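Local coordinates for mandelate racemase/muconate lactonizing enzyme, C-terminal domain protein (Paracoccus denitrificans, PDB 3N4E) that probably acts as a magnesium-dependent hydro-lyase of the enolase superfamily and holds several calcium ions in this crystal, at residues G305-I310 with L355-D360; D271-G276 with P297-P302; R123-C128 with D344-L349; Q66-H71 with I100-L105; I5-A10 with F62-E67. All coordinates share one frame; numbering follows the deposited sequence.

Contact 1: residues G305-I310 with L355-D360; sequences GHFANI and LGIVVD. With CA (calcium ion), chain E.
Ile357 sends CG1 anti to its own backbone N (chi1 -174°) and then turns at chi2 (95°), a twist that lays its CD1 methyl over one face of the Phe307 ring. Phe307 rides on helix 304-314 of the C-terminal domain, the (beta/alpha)7beta barrel of the enolase superfamily, and the loop that follows strand 346-348 runs past this helix. The contact is a CH-pi one: Ile357 CD1 stands 3.9 Å from the centroid of the Phe307 ring. It is shifted to one side of the ring, with Ile357 CD1 only 3.5 Å from Phe307 CD2. At the edge of the same ring, near its plane, Leu355 O comes to 3.3 Å from Phe307 CD1; that carbonyl also accepts a hydrogen bond from His311 NE2. From the next residue, Gly356 O approaches Phe307 CE1 obliquely while bonded to Asn338 ND2. Beyond the ring, the CD2 branch of Leu355 rests on the helix backbone, 3.7 Å from Ala308 N, and both Leu355 and Ala308 also pack on Ile100 of helix 90-110. Past the packed part the loop reaches a calcium ion, which Glu361 also binds: Val359 O coordinates the metal at 2.4 Å.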
# COMPACT_ATOMS: atom_id res chain seq x y z
N GLY A 305 -41.76 -1.23 -5.21
CA GLY A 305 -40.32 -1.07 -5.34
C GLY A 305 -39.91 0.02 -6.32
O GLY A 305 -39.05 0.84 -5.99
N HIS A 306 -40.52 0.02 -7.51
CA HIS A 306 -40.30 1.09 -8.51
C HIS A 306 -40.56 2.48 -7.93
O HIS A 306 -39.76 3.40 -8.13
CB HIS A 306 -41.18 0.88 -9.74
CG HIS A 306 -41.23 2.06 -10.65
ND1 HIS A 306 -40.21 2.36 -11.53
CD2 HIS A 306 -42.17 3.02 -10.83
CE1 HIS A 306 -40.52 3.45 -12.21
NE2 HIS A 306 -41.70 3.88 -11.79
N PHE A 307 -41.67 2.63 -7.22
CA PHE A 307 -42.07 3.91 -6.66
C PHE A 307 -41.10 4.39 -5.60
O PHE A 307 -40.71 5.57 -5.61
CB PHE A 307 -43.52 3.86 -6.13
CG PHE A 307 -44.55 4.14 -7.19
CD1 PHE A 307 -45.25 5.33 -7.19
CD2 PHE A 307 -44.79 3.22 -8.21
CE1 PHE A 307 -46.20 5.60 -8.18
CE2 PHE A 307 -45.72 3.49 -9.21
CZ PHE A 307 -46.42 4.68 -9.20
N ALA A 308 -40.68 3.49 -4.71
CA ALA A 308 -39.68 3.82 -3.70
C ALA A 308 -38.38 4.24 -4.38
O ALA A 308 -37.74 5.21 -3.99
CB ALA A 308 -39.45 2.65 -2.76
N ASN A 309 -38.02 3.51 -5.43
CA ASN A 309 -36.82 3.79 -6.18
C ASN A 309 -36.81 5.19 -6.81
O ASN A 309 -35.81 5.90 -6.71
CB ASN A 309 -36.60 2.71 -7.25
CG ASN A 309 -35.20 2.73 -7.81
OD1 ASN A 309 -34.21 2.79 -7.07
ND2 ASN A 309 -35.10 2.69 -9.14
N ILE A 310 -37.91 5.59 -7.44
CA ILE A 310 -37.91 6.89 -8.12
C ILE A 310 -38.00 8.09 -7.17
O ILE A 310 -37.48 9.16 -7.48
CB ILE A 310 -38.93 6.98 -9.31
CG1 ILE A 310 -40.37 6.93 -8.83
CG2 ILE A 310 -38.64 5.88 -10.36
CD1 ILE A 310 -41.38 7.04 -9.97
N LEU A 355 -45.94 7.10 -1.03
CA LEU A 355 -45.40 6.56 -2.28
C LEU A 355 -46.14 7.08 -3.51
O LEU A 355 -45.53 7.28 -4.56
CB LEU A 355 -45.47 5.04 -2.29
CG LEU A 355 -44.42 4.26 -1.50
CD1 LEU A 355 -44.78 2.79 -1.50
CD2 LEU A 355 -43.03 4.49 -2.09
N GLY A 356 -47.45 7.25 -3.37
CA GLY A 356 -48.30 7.57 -4.49
C GLY A 356 -48.71 6.35 -5.30
O GLY A 356 -49.23 6.49 -6.40
N ILE A 357 -48.49 5.17 -4.74
CA ILE A 357 -48.88 3.92 -5.41
C ILE A 357 -50.35 3.64 -5.13
O ILE A 357 -50.80 3.79 -3.99
CB ILE A 357 -47.95 2.72 -5.00
CG1 ILE A 357 -48.27 1.46 -5.80
CG2 ILE A 357 -48.01 2.43 -3.50
CD1 ILE A 357 -47.42 1.24 -7.03
N VAL A 358 -51.12 3.31 -6.16
CA VAL A 358 -52.53 2.98 -5.94
C VAL A 358 -52.81 1.51 -6.17
O VAL A 358 -52.55 0.95 -7.24
CB VAL A 358 -53.56 3.89 -6.70
CG1 VAL A 358 -53.81 5.18 -5.92
CG2 VAL A 358 -53.12 4.20 -8.12
N VAL A 359 -53.35 0.90 -5.11
CA VAL A 359 -53.63 -0.51 -5.08
C VAL A 359 -55.11 -0.74 -5.34
O VAL A 359 -55.95 0.01 -4.87
CB VAL A 359 -53.23 -1.12 -3.71
CG1 VAL A 359 -53.43 -2.62 -3.71
CG2 VAL A 359 -51.78 -0.79 -3.38
N ASP A 360 -55.39 -1.78 -6.12
CA ASP A 360 -56.75 -2.27 -6.32
C ASP A 360 -56.98 -3.35 -5.26
O ASP A 360 -56.50 -4.48 -5.41
CB ASP A 360 -56.87 -2.86 -7.73
CG ASP A 360 -58.29 -3.25 -8.11
OD1 ASP A 360 -59.08 -3.69 -7.24
OD2 ASP A 360 -58.61 -3.13 -9.31
CA CA E . -57.89 1.17 -4.12
O HOH W 1 -56.88 1.74 -2.19

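Contact 2: residues D271-G276 with P297-P302; sequences DIVKMG and PHQTQP
The Asp271 carboxylate and the His298 imidazole meet with their planes 44° apart. His298 ND1 donates to Asp271 OD2 over 2.7 Å, and the oxygen lies close to the ring plane but is approached on its anti side. This is a His-carboxylate hydrogen bond between two loops at the mouth of the enolase-type barrel, each leading from a barrel strand to the next helix. The carboxylate is held from its other oxygen too: Val273 N donates to Asp271 OD1 at 2.7 Å, closing an Asx turn. Gln299 crosses Asp271 at about a right angle, its amide plane turned 73° from the carboxylate; a bend at chi2 (60°) brings the amide back toward Asp271 and puts NE2 3.5 Å from Ile272 CG2. Gln299 OE1 takes the backbone N of Gln301. Water 2 donates to Asp271 OD2 at 2.5 Å and accepts from Thr300 N, while water 3 links Ile272 N to His298 O. The Lys274 chain passes the imidazole obliquely, CE 3.8 Å from His298 CE1, on its way to Ser43. With ND1 committed to a doubly gripped carboxylate, the imidazole's rotation is probably fixed beside Glu249 and a calcium ion about 4 Å from the His298 side chain.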
# COMPACT_ATOMS: atom_id res chain seq x y z
N ASP A 271 -30.22 -2.22 -4.13
CA ASP A 271 -31.62 -2.26 -4.51
C ASP A 271 -32.49 -2.00 -3.29
O ASP A 271 -32.38 -2.69 -2.28
CB ASP A 271 -31.94 -3.63 -5.13
CG ASP A 271 -33.41 -3.82 -5.46
OD1 ASP A 271 -34.30 -3.22 -4.81
OD2 ASP A 271 -33.68 -4.61 -6.38
N ILE A 272 -33.37 -1.01 -3.42
CA ILE A 272 -34.22 -0.55 -2.33
C ILE A 272 -35.12 -1.62 -1.68
O ILE A 272 -35.50 -1.48 -0.51
CB ILE A 272 -35.04 0.70 -2.77
CG1 ILE A 272 -35.45 1.56 -1.56
CG2 ILE A 272 -36.25 0.30 -3.66
CD1 ILE A 272 -35.79 2.99 -1.92
N VAL A 273 -35.47 -2.69 -2.41
CA VAL A 273 -36.29 -3.77 -1.83
C VAL A 273 -35.45 -4.97 -1.41
O VAL A 273 -36.00 -5.99 -0.99
CB VAL A 273 -37.46 -4.25 -2.75
CG1 VAL A 273 -38.40 -3.11 -3.09
CG2 VAL A 273 -36.92 -4.97 -4.02
N LYS A 274 -34.14 -4.86 -1.56
CA LYS A 274 -33.22 -5.91 -1.09
C LYS A 274 -32.60 -5.49 0.24
O LYS A 274 -32.21 -6.33 1.06
CB LYS A 274 -32.13 -6.19 -2.12
CG LYS A 274 -32.63 -6.93 -3.35
CD LYS A 274 -31.49 -7.30 -4.32
CE LYS A 274 -32.02 -7.92 -5.62
NZ LYS A 274 -32.77 -9.23 -5.44
N MSE A 275 -32.53 -4.18 0.46
CA MSE A 275 -31.84 -3.64 1.63
C MSE A 275 -32.24 -2.20 1.87
O MSE A 275 -32.57 -1.46 0.93
CB MSE A 275 -30.32 -3.74 1.46
CG MSE A 275 -29.75 -2.92 0.29
SE MSE A 275 -29.27 -1.07 0.81
CE MSE A 275 -27.59 -1.48 1.75
N GLY A 276 -32.25 -1.81 3.15
CA GLY A 276 -32.32 -0.41 3.54
C GLY A 276 -33.65 0.30 3.40
O GLY A 276 -34.01 1.14 4.23
N PRO A 297 -29.11 2.51 -8.83
CA PRO A 297 -29.71 1.38 -8.13
C PRO A 297 -30.27 0.31 -9.06
O PRO A 297 -30.70 0.61 -10.19
CB PRO A 297 -30.86 2.02 -7.34
CG PRO A 297 -30.52 3.45 -7.26
CD PRO A 297 -29.85 3.75 -8.55
N HIS A 298 -30.25 -0.92 -8.56
CA HIS A 298 -30.90 -2.05 -9.20
C HIS A 298 -32.36 -2.04 -8.79
O HIS A 298 -32.68 -1.75 -7.62
CB HIS A 298 -30.20 -3.34 -8.76
CG HIS A 298 -30.91 -4.60 -9.16
ND1 HIS A 298 -31.93 -5.16 -8.42
CD2 HIS A 298 -30.72 -5.43 -10.22
CE1 HIS A 298 -32.35 -6.27 -9.00
NE2 HIS A 298 -31.63 -6.45 -10.10
N GLN A 299 -33.25 -2.31 -9.74
CA GLN A 299 -34.68 -2.40 -9.47
C GLN A 299 -35.38 -3.16 -10.57
O GLN A 299 -35.27 -2.79 -11.74
CB GLN A 299 -35.33 -1.03 -9.33
CG GLN A 299 -36.86 -1.10 -9.04
CD GLN A 299 -37.13 -1.86 -7.76
OE1 GLN A 299 -37.93 -2.80 -7.72
NE2 GLN A 299 -36.42 -1.46 -6.70
N THR A 300 -36.10 -4.21 -10.18
CA THR A 300 -36.81 -5.04 -11.15
C THR A 300 -38.32 -5.14 -10.89
O THR A 300 -39.04 -5.78 -11.66
CB THR A 300 -36.22 -6.46 -11.23
OG1 THR A 300 -36.22 -7.05 -9.92
CG2 THR A 300 -34.80 -6.42 -11.78
N GLN A 301 -38.81 -4.53 -9.82
CA GLN A 301 -40.24 -4.62 -9.53
C GLN A 301 -40.98 -3.39 -10.05
O GLN A 301 -40.47 -2.26 -9.90
CB GLN A 301 -40.50 -4.85 -8.05
CG GLN A 301 -39.73 -6.04 -7.45
CD GLN A 301 -39.91 -7.33 -8.24
OE1 GLN A 301 -41.02 -7.70 -8.60
NE2 GLN A 301 -38.79 -8.02 -8.51
N PRO A 302 -42.17 -3.59 -10.67
CA PRO A 302 -42.89 -2.51 -11.35
C PRO A 302 -43.79 -1.66 -10.46
O PRO A 302 -44.19 -0.58 -10.86
CB PRO A 302 -43.75 -3.25 -12.40
CG PRO A 302 -43.64 -4.73 -12.06
CD PRO A 302 -42.91 -4.86 -10.75
O HOH W 2 -35.93 -5.17 -7.24
O HOH W 3 -33.75 0.41 -5.94

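Contact 3: residues R123-C128 with D344-L349; sequences RTRLPC and DGHFAL
Leu126 and Phe347 grip each other through a reciprocal pair of nearly straight backbone hydrogen bonds, Phe347 N to Leu126 O at 2.7 Å and Leu126 N to Phe347 O at 2.8 Å. Leu349 N to Thr124 O and Cys128 N to Gly345 O extend the pairing at either end. The side that carries Leu126 and Phe347 is the tight one. Cys128 CB presses 3.4 Å from Phe347 CE2, its SG standing oblique to the same ring, 5.2 Å from the Phe347 centroid; Leu126 and Leu349 lean on helix 304-314. This is the antiparallel addition of the short strand 346-348 to strand 125-132, which otherwise pairs in parallel with 158-162 and 323-325 in the barrel sheet of the C-terminal domain. The side that carries Arg125 and His346 is looser and faces solvent in part. Bent at chi2 and chi3, the Arg125 chain lays a guanidinium face over His346 CB, with Ala348 CB at its edge, 3.8 Å from Arg125 NH2. Pro127 CA lies over one face of the His346 ring, which is held by His346 ND1 donating to Asp344 O at 2.8 Å; Asp344 OD2 stays 4.7 Å from Arg125 NH1, a charge pair short of contact.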
# COMPACT_ATOMS: atom_id res chain seq x y z
N ARG A 123 -35.53 16.44 -10.37
CA ARG A 123 -36.36 16.24 -11.54
C ARG A 123 -37.56 15.36 -11.19
O ARG A 123 -37.47 14.54 -10.28
CB ARG A 123 -35.54 15.63 -12.69
CG ARG A 123 -35.10 14.18 -12.46
CD ARG A 123 -33.60 14.03 -12.60
NE ARG A 123 -33.11 13.40 -11.39
CZ ARG A 123 -31.95 13.67 -10.80
NH1 ARG A 123 -31.67 13.02 -9.69
NH2 ARG A 123 -31.10 14.55 -11.30
N THR A 124 -38.67 15.56 -11.89
CA THR A 124 -39.87 14.74 -11.66
C THR A 124 -40.23 13.90 -12.89
O THR A 124 -41.24 13.19 -12.91
CB THR A 124 -41.08 15.60 -11.20
OG1 THR A 124 -41.48 16.47 -12.26
CG2 THR A 124 -40.72 16.43 -9.95
N ARG A 125 -39.40 14.00 -13.93
CA ARG A 125 -39.46 13.10 -15.08
C ARG A 125 -38.11 12.40 -15.18
O ARG A 125 -37.10 13.05 -15.40
CB ARG A 125 -39.78 13.85 -16.38
CG ARG A 125 -41.09 14.66 -16.35
CD ARG A 125 -41.88 14.50 -17.65
NE ARG A 125 -42.57 13.21 -17.71
CZ ARG A 125 -42.68 12.45 -18.81
NH1 ARG A 125 -42.14 12.84 -19.96
NH2 ARG A 125 -43.33 11.29 -18.74
N LEU A 126 -38.10 11.08 -15.00
CA LEU A 126 -36.85 10.34 -14.91
C LEU A 126 -36.67 9.42 -16.11
O LEU A 126 -37.56 8.63 -16.42
CB LEU A 126 -36.78 9.57 -13.58
CG LEU A 126 -36.65 10.38 -12.27
CD1 LEU A 126 -37.94 11.04 -11.86
CD2 LEU A 126 -36.12 9.54 -11.12
N PRO A 127 -35.54 9.54 -16.82
CA PRO A 127 -35.42 8.69 -18.00
C PRO A 127 -35.27 7.25 -17.56
O PRO A 127 -34.86 7.00 -16.41
CB PRO A 127 -34.16 9.20 -18.71
CG PRO A 127 -33.39 9.96 -17.69
CD PRO A 127 -34.37 10.42 -16.64
N CYS A 128 -35.63 6.32 -18.44
CA CYS A 128 -35.55 4.90 -18.13
C CYS A 128 -34.52 4.25 -19.04
O CYS A 128 -34.13 4.83 -20.05
CB CYS A 128 -36.91 4.24 -18.31
SG CYS A 128 -37.38 3.93 -20.05
N ASP A 344 -42.63 8.73 -23.36
CA ASP A 344 -41.52 9.47 -23.98
C ASP A 344 -40.16 9.14 -23.33
O ASP A 344 -39.34 10.02 -23.07
CB ASP A 344 -41.78 10.98 -23.95
CG ASP A 344 -42.96 11.39 -24.82
OD1 ASP A 344 -43.00 11.00 -26.02
OD2 ASP A 344 -43.83 12.13 -24.32
N GLY A 345 -39.97 7.84 -23.06
CA GLY A 345 -38.75 7.34 -22.43
C GLY A 345 -38.53 7.71 -20.98
O GLY A 345 -37.43 7.54 -20.46
N HIS A 346 -39.59 8.21 -20.33
CA HIS A 346 -39.50 8.75 -18.97
C HIS A 346 -40.57 8.23 -18.00
O HIS A 346 -41.71 7.95 -18.40
CB HIS A 346 -39.57 10.28 -19.00
CG HIS A 346 -38.31 10.94 -19.49
ND1 HIS A 346 -38.03 11.09 -20.83
CD2 HIS A 346 -37.29 11.51 -18.81
CE1 HIS A 346 -36.87 11.72 -20.96
NE2 HIS A 346 -36.40 11.99 -19.76
N PHE A 347 -40.19 8.13 -16.73
CA PHE A 347 -41.11 7.86 -15.63
C PHE A 347 -41.50 9.20 -15.02
O PHE A 347 -40.63 10.02 -14.72
CB PHE A 347 -40.46 6.99 -14.55
CG PHE A 347 -40.10 5.59 -15.01
CD1 PHE A 347 -41.09 4.71 -15.48
CD2 PHE A 347 -38.79 5.15 -14.95
CE1 PHE A 347 -40.75 3.43 -15.89
CE2 PHE A 347 -38.46 3.87 -15.35
CZ PHE A 347 -39.43 3.01 -15.82
N ALA A 348 -42.79 9.42 -14.85
CA ALA A 348 -43.28 10.70 -14.33
C ALA A 348 -43.60 10.58 -12.84
O ALA A 348 -44.59 9.96 -12.47
CB ALA A 348 -44.51 11.14 -15.11
N LEU A 349 -42.74 11.16 -12.00
CA LEU A 349 -42.98 11.20 -10.56
C LEU A 349 -44.12 12.19 -10.22
O LEU A 349 -44.10 13.36 -10.64
CB LEU A 349 -41.71 11.55 -9.80
CG LEU A 349 -41.80 11.53 -8.26
CD1 LEU A 349 -42.40 10.24 -7.71
CD2 LEU A 349 -40.45 11.76 -7.64

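Contact 4: residues Q66-H71 with I100-L105; sequences QEVLDH and IALWDL
Aliphatic packing comes from Val68, Leu102, Leu105 and the CB of His71. Val68 points CG1 anti to its backbone N (chi1 176°) and sets it 3.7 Å from Leu105 CB, the two side chains crossing at about a right angle. Leu102 CD1 touches His71 CB at 3.7 Å. Val68 and Leu102 both continue onto Ile5 of strand 5-14, and Leu102 and Leu105 onto Ile30 of strand 24-32. This packs the 3-10 turn at 68-69 and the start of helix 71-81 against helix 90-110 in the N-terminal capping domain of the mandelate racemase group. The aromatic part is the pair His71 and Trp103. With CG wedged between the backbone N and the carbonyl carbon (chi1 63°), the imidazole swings to the indole, its centroid 4.4 Å from that of the Trp103 five-membered ring and the planes set obliquely at 57°. His71 CE1 makes the closest approach, 3.4 Å from Trp103 NE1. Polar ends find partners outside: His71 NE2 bonds Lys106 NZ, whose ammonium also lies cation-pi to Trp103, and Trp103 NE1 bonds Thr279 OG1 on helix 277-291. At the subunit interface Asp70 OD1 forms a salt bridge with Lys116 of the second subunit.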
# COMPACT_ATOMS: atom_id res chain seq x y z
N GLN A 66 -46.11 0.40 18.14
CA GLN A 66 -45.04 1.41 18.14
C GLN A 66 -45.41 2.60 17.27
O GLN A 66 -46.43 2.58 16.58
CB GLN A 66 -43.70 0.79 17.68
CG GLN A 66 -43.17 -0.32 18.58
CD GLN A 66 -42.70 0.18 19.94
OE1 GLN A 66 -42.58 1.38 20.19
NE2 GLN A 66 -42.41 -0.76 20.84
N GLU A 67 -44.57 3.63 17.29
CA GLU A 67 -44.84 4.88 16.58
C GLU A 67 -44.36 4.84 15.13
O GLU A 67 -43.19 4.56 14.87
CB GLU A 67 -44.18 6.04 17.31
CG GLU A 67 -44.70 6.29 18.70
CD GLU A 67 -45.94 7.14 18.68
OE1 GLU A 67 -47.01 6.65 18.25
OE2 GLU A 67 -45.85 8.32 19.11
N VAL A 68 -45.25 5.16 14.19
CA VAL A 68 -44.90 5.17 12.76
C VAL A 68 -43.64 6.01 12.48
O VAL A 68 -42.78 5.61 11.69
CB VAL A 68 -46.07 5.72 11.88
CG1 VAL A 68 -45.66 5.81 10.40
CG2 VAL A 68 -47.31 4.86 12.02
N LEU A 69 -43.55 7.17 13.13
CA LEU A 69 -42.48 8.12 12.86
C LEU A 69 -41.14 7.67 13.43
O LEU A 69 -40.11 8.29 13.15
CB LEU A 69 -42.85 9.51 13.39
CG LEU A 69 -44.01 10.20 12.66
CD1 LEU A 69 -44.40 11.52 13.35
CD2 LEU A 69 -43.66 10.42 11.18
N ASP A 70 -41.16 6.60 14.22
CA ASP A 70 -39.93 6.05 14.78
C ASP A 70 -39.25 5.04 13.86
O ASP A 70 -38.40 4.26 14.30
CB ASP A 70 -40.18 5.45 16.16
CG ASP A 70 -40.34 6.50 17.23
OD1 ASP A 70 -40.03 7.69 16.97
OD2 ASP A 70 -40.78 6.14 18.34
N HIS A 71 -39.58 5.09 12.57
CA HIS A 71 -39.16 4.08 11.61
C HIS A 71 -37.67 3.73 11.64
O HIS A 71 -37.31 2.55 11.65
CB HIS A 71 -39.63 4.42 10.19
CG HIS A 71 -39.06 5.69 9.65
ND1 HIS A 71 -37.89 5.73 8.93
CD2 HIS A 71 -39.51 6.97 9.71
CE1 HIS A 71 -37.63 6.97 8.57
NE2 HIS A 71 -38.60 7.75 9.03
N ILE A 100 -40.16 0.80 3.70
CA ILE A 100 -40.95 1.41 2.64
C ILE A 100 -42.40 1.63 3.08
O ILE A 100 -42.96 2.71 2.86
CB ILE A 100 -40.90 0.60 1.32
CG1 ILE A 100 -39.46 0.49 0.81
CG2 ILE A 100 -41.79 1.26 0.28
CD1 ILE A 100 -39.19 -0.63 -0.20
N ALA A 101 -43.00 0.62 3.72
CA ALA A 101 -44.37 0.73 4.21
C ALA A 101 -44.52 1.89 5.20
O ALA A 101 -45.47 2.66 5.10
CB ALA A 101 -44.85 -0.58 4.83
N LEU A 102 -43.58 2.01 6.14
CA LEU A 102 -43.59 3.10 7.13
C LEU A 102 -43.39 4.47 6.49
O LEU A 102 -44.00 5.45 6.93
CB LEU A 102 -42.56 2.85 8.26
CG LEU A 102 -42.84 1.63 9.16
CD1 LEU A 102 -41.65 1.29 10.07
CD2 LEU A 102 -44.11 1.80 9.99
N TRP A 103 -42.56 4.56 5.45
CA TRP A 103 -42.42 5.82 4.70
C TRP A 103 -43.71 6.22 3.99
O TRP A 103 -44.07 7.39 3.95
CB TRP A 103 -41.26 5.74 3.70
CG TRP A 103 -39.97 6.17 4.28
CD1 TRP A 103 -38.98 5.37 4.77
CD2 TRP A 103 -39.52 7.52 4.47
NE1 TRP A 103 -37.93 6.14 5.25
CE2 TRP A 103 -38.24 7.46 5.08
CE3 TRP A 103 -40.07 8.77 4.19
CZ2 TRP A 103 -37.51 8.60 5.40
CZ3 TRP A 103 -39.35 9.91 4.51
CH2 TRP A 103 -38.07 9.82 5.10
N ASP A 104 -44.42 5.23 3.46
CA ASP A 104 -45.70 5.46 2.80
C ASP A 104 -46.67 6.08 3.81
O ASP A 104 -47.27 7.13 3.55
CB ASP A 104 -46.25 4.14 2.21
CG ASP A 104 -47.27 4.37 1.12
OD1 ASP A 104 -47.26 5.44 0.48
OD2 ASP A 104 -48.10 3.47 0.88
N LEU A 105 -46.76 5.44 4.98
CA LEU A 105 -47.55 5.91 6.11
C LEU A 105 -47.13 7.30 6.57
O LEU A 105 -47.98 8.18 6.73
CB LEU A 105 -47.47 4.93 7.28
CG LEU A 105 -48.39 3.72 7.21
CD1 LEU A 105 -48.12 2.79 8.38
CD2 LEU A 105 -49.87 4.14 7.16

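Contact 5: residues I5-A10 with F62-E67; sequences IAKVEA and FLEGQE. With CA (calcium ion), chain D.
The Glu64 carboxylate takes the backbone N-H of Val8 on the anti side of OE2, at 3.0 Å and 19° out of the carboxylate plane, while both its oxygens chelate a calcium ion, OE1 at 2.6 Å and OE2 at 2.5 Å. An extended chain beyond CG carries it there, alongside Lys7, whose CG is 4.2 Å from Glu64 OE2. Three waters share the metal; one, water 4, donates to Val8 O at 2.8 Å, so the strand backbone holds the ion from a second shell. Toward the strand's start, Ile5 N bonds Gln66 O and Gly65 N bonds Ile5 O, both at 2.8 Å. On the buried side, Leu63 CB packs against Val8 CG2 and the CD1 end of Ile5. The strand has a classic beta bulge, Ala6 and Lys7 both facing Thr31; the loop side is a type II turn from Leu63 to Gln66 at the end of helix 49-63. Glu64, in that turn, thus holds calcium beside the antiparallel sheet of the N-terminal capping domain.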
# COMPACT_ATOMS: atom_id res chain seq x y z
N ILE A 5 -48.61 2.14 14.95
CA ILE A 5 -48.76 0.99 14.08
C ILE A 5 -49.77 0.03 14.72
O ILE A 5 -49.57 -0.40 15.86
CB ILE A 5 -47.39 0.27 13.89
CG1 ILE A 5 -46.36 1.20 13.22
CG2 ILE A 5 -47.57 -1.04 13.11
CD1 ILE A 5 -44.95 0.70 13.31
N ALA A 6 -50.84 -0.28 14.00
CA ALA A 6 -51.85 -1.20 14.51
C ALA A 6 -51.60 -2.65 14.10
O ALA A 6 -51.85 -3.57 14.88
CB ALA A 6 -53.26 -0.76 14.07
N LYS A 7 -51.09 -2.85 12.89
CA LYS A 7 -51.06 -4.19 12.30
C LYS A 7 -50.09 -4.26 11.13
O LYS A 7 -50.08 -3.39 10.27
CB LYS A 7 -52.49 -4.58 11.86
CG LYS A 7 -52.66 -5.98 11.34
CD LYS A 7 -54.14 -6.29 11.15
CE LYS A 7 -54.35 -7.72 10.65
NZ LYS A 7 -55.75 -8.22 10.86
N VAL A 8 -49.27 -5.31 11.13
CA VAL A 8 -48.37 -5.60 10.03
C VAL A 8 -48.72 -6.95 9.39
O VAL A 8 -48.80 -7.99 10.09
CB VAL A 8 -46.90 -5.61 10.50
CG1 VAL A 8 -45.97 -5.68 9.29
CG2 VAL A 8 -46.59 -4.37 11.36
N GLU A 9 -48.94 -6.93 8.08
CA GLU A 9 -49.28 -8.16 7.34
C GLU A 9 -48.25 -8.45 6.27
O GLU A 9 -47.79 -7.53 5.57
CB GLU A 9 -50.68 -8.08 6.71
CG GLU A 9 -51.81 -7.67 7.65
CD GLU A 9 -53.09 -7.35 6.89
OE1 GLU A 9 -53.88 -8.29 6.64
OE2 GLU A 9 -53.32 -6.17 6.54
N ALA A 10 -47.87 -9.71 6.15
CA ALA A 10 -46.92 -10.14 5.14
C ALA A 10 -47.73 -10.85 4.08
O ALA A 10 -48.43 -11.82 4.38
CB ALA A 10 -45.89 -11.08 5.74
N PHE A 62 -43.04 -6.98 17.04
CA PHE A 62 -42.26 -5.88 17.59
C PHE A 62 -42.78 -4.52 17.15
O PHE A 62 -42.76 -3.58 17.92
CB PHE A 62 -40.78 -6.03 17.21
CG PHE A 62 -39.96 -4.80 17.48
CD1 PHE A 62 -39.50 -4.54 18.77
CD2 PHE A 62 -39.67 -3.90 16.46
CE1 PHE A 62 -38.74 -3.39 19.03
CE2 PHE A 62 -38.91 -2.76 16.71
CZ PHE A 62 -38.45 -2.50 18.00
N LEU A 63 -43.22 -4.43 15.90
CA LEU A 63 -43.61 -3.16 15.32
C LEU A 63 -44.98 -2.70 15.79
O LEU A 63 -45.20 -1.51 16.01
CB LEU A 63 -43.59 -3.23 13.78
CG LEU A 63 -42.26 -3.14 13.03
CD1 LEU A 63 -42.53 -2.98 11.52
CD2 LEU A 63 -41.39 -2.01 13.56
N GLU A 64 -45.89 -3.65 15.94
CA GLU A 64 -47.26 -3.35 16.36
C GLU A 64 -47.32 -2.69 17.75
O GLU A 64 -46.75 -3.18 18.72
CB GLU A 64 -48.11 -4.62 16.29
CG GLU A 64 -48.25 -5.17 14.87
CD GLU A 64 -49.08 -6.43 14.78
OE1 GLU A 64 -49.51 -6.97 15.83
OE2 GLU A 64 -49.32 -6.90 13.65
N GLY A 65 -48.00 -1.55 17.81
CA GLY A 65 -48.07 -0.74 19.03
C GLY A 65 -47.03 0.38 19.09
O GLY A 65 -47.07 1.21 20.00
N GLN A 66 -46.11 0.40 18.14
CA GLN A 66 -45.04 1.41 18.14
C GLN A 66 -45.41 2.60 17.27
O GLN A 66 -46.43 2.58 16.58
CB GLN A 66 -43.70 0.79 17.68
CG GLN A 66 -43.17 -0.32 18.58
CD GLN A 66 -42.70 0.18 19.94
OE1 GLN A 66 -42.58 1.38 20.19
NE2 GLN A 66 -42.41 -0.76 20.84
N GLU A 67 -44.57 3.63 17.29
CA GLU A 67 -44.84 4.88 16.58
C GLU A 67 -44.36 4.84 15.13
O GLU A 67 -43.19 4.56 14.87
CB GLU A 67 -44.18 6.04 17.31
CG GLU A 67 -44.70 6.29 18.70
CD GLU A 67 -45.94 7.14 18.68
OE1 GLU A 67 -47.01 6.65 18.25
OE2 GLU A 67 -45.85 8.32 19.11
CA CA D . -50.57 -8.96 14.47
O HOH W 4 -50.41 -9.15 12.11
O HOH W 5 -52.64 -7.62 14.74
O HOH W 6 -50.86 -9.65 16.96

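Overall arrangement
Contacts 4 and 5 are neighbours in the capping domain, centres 9 Å apart, sharing Gln66 and Glu67, with Leu102 CD2 3.6 Å from Ile5 CD1. Contact 1 ties that domain to the barrel: Leu355 N lies 2.6 Å from Asp104 OD1, a probable hydrogen bond. From contact 1, helix 304-314 reaches contact 2, His306 CB being 3.2 Å from Gln301 O, and contact 3, through the edge-to-face rings of His306 and Phe347. Ile100 also touches contacts 1 and 2. Contact 2, near the centre of the chain, is the one beside the calcium-binding Glu223 and Glu249; contacts 3 and 5 lie farthest apart, their centres 34 Å from each other.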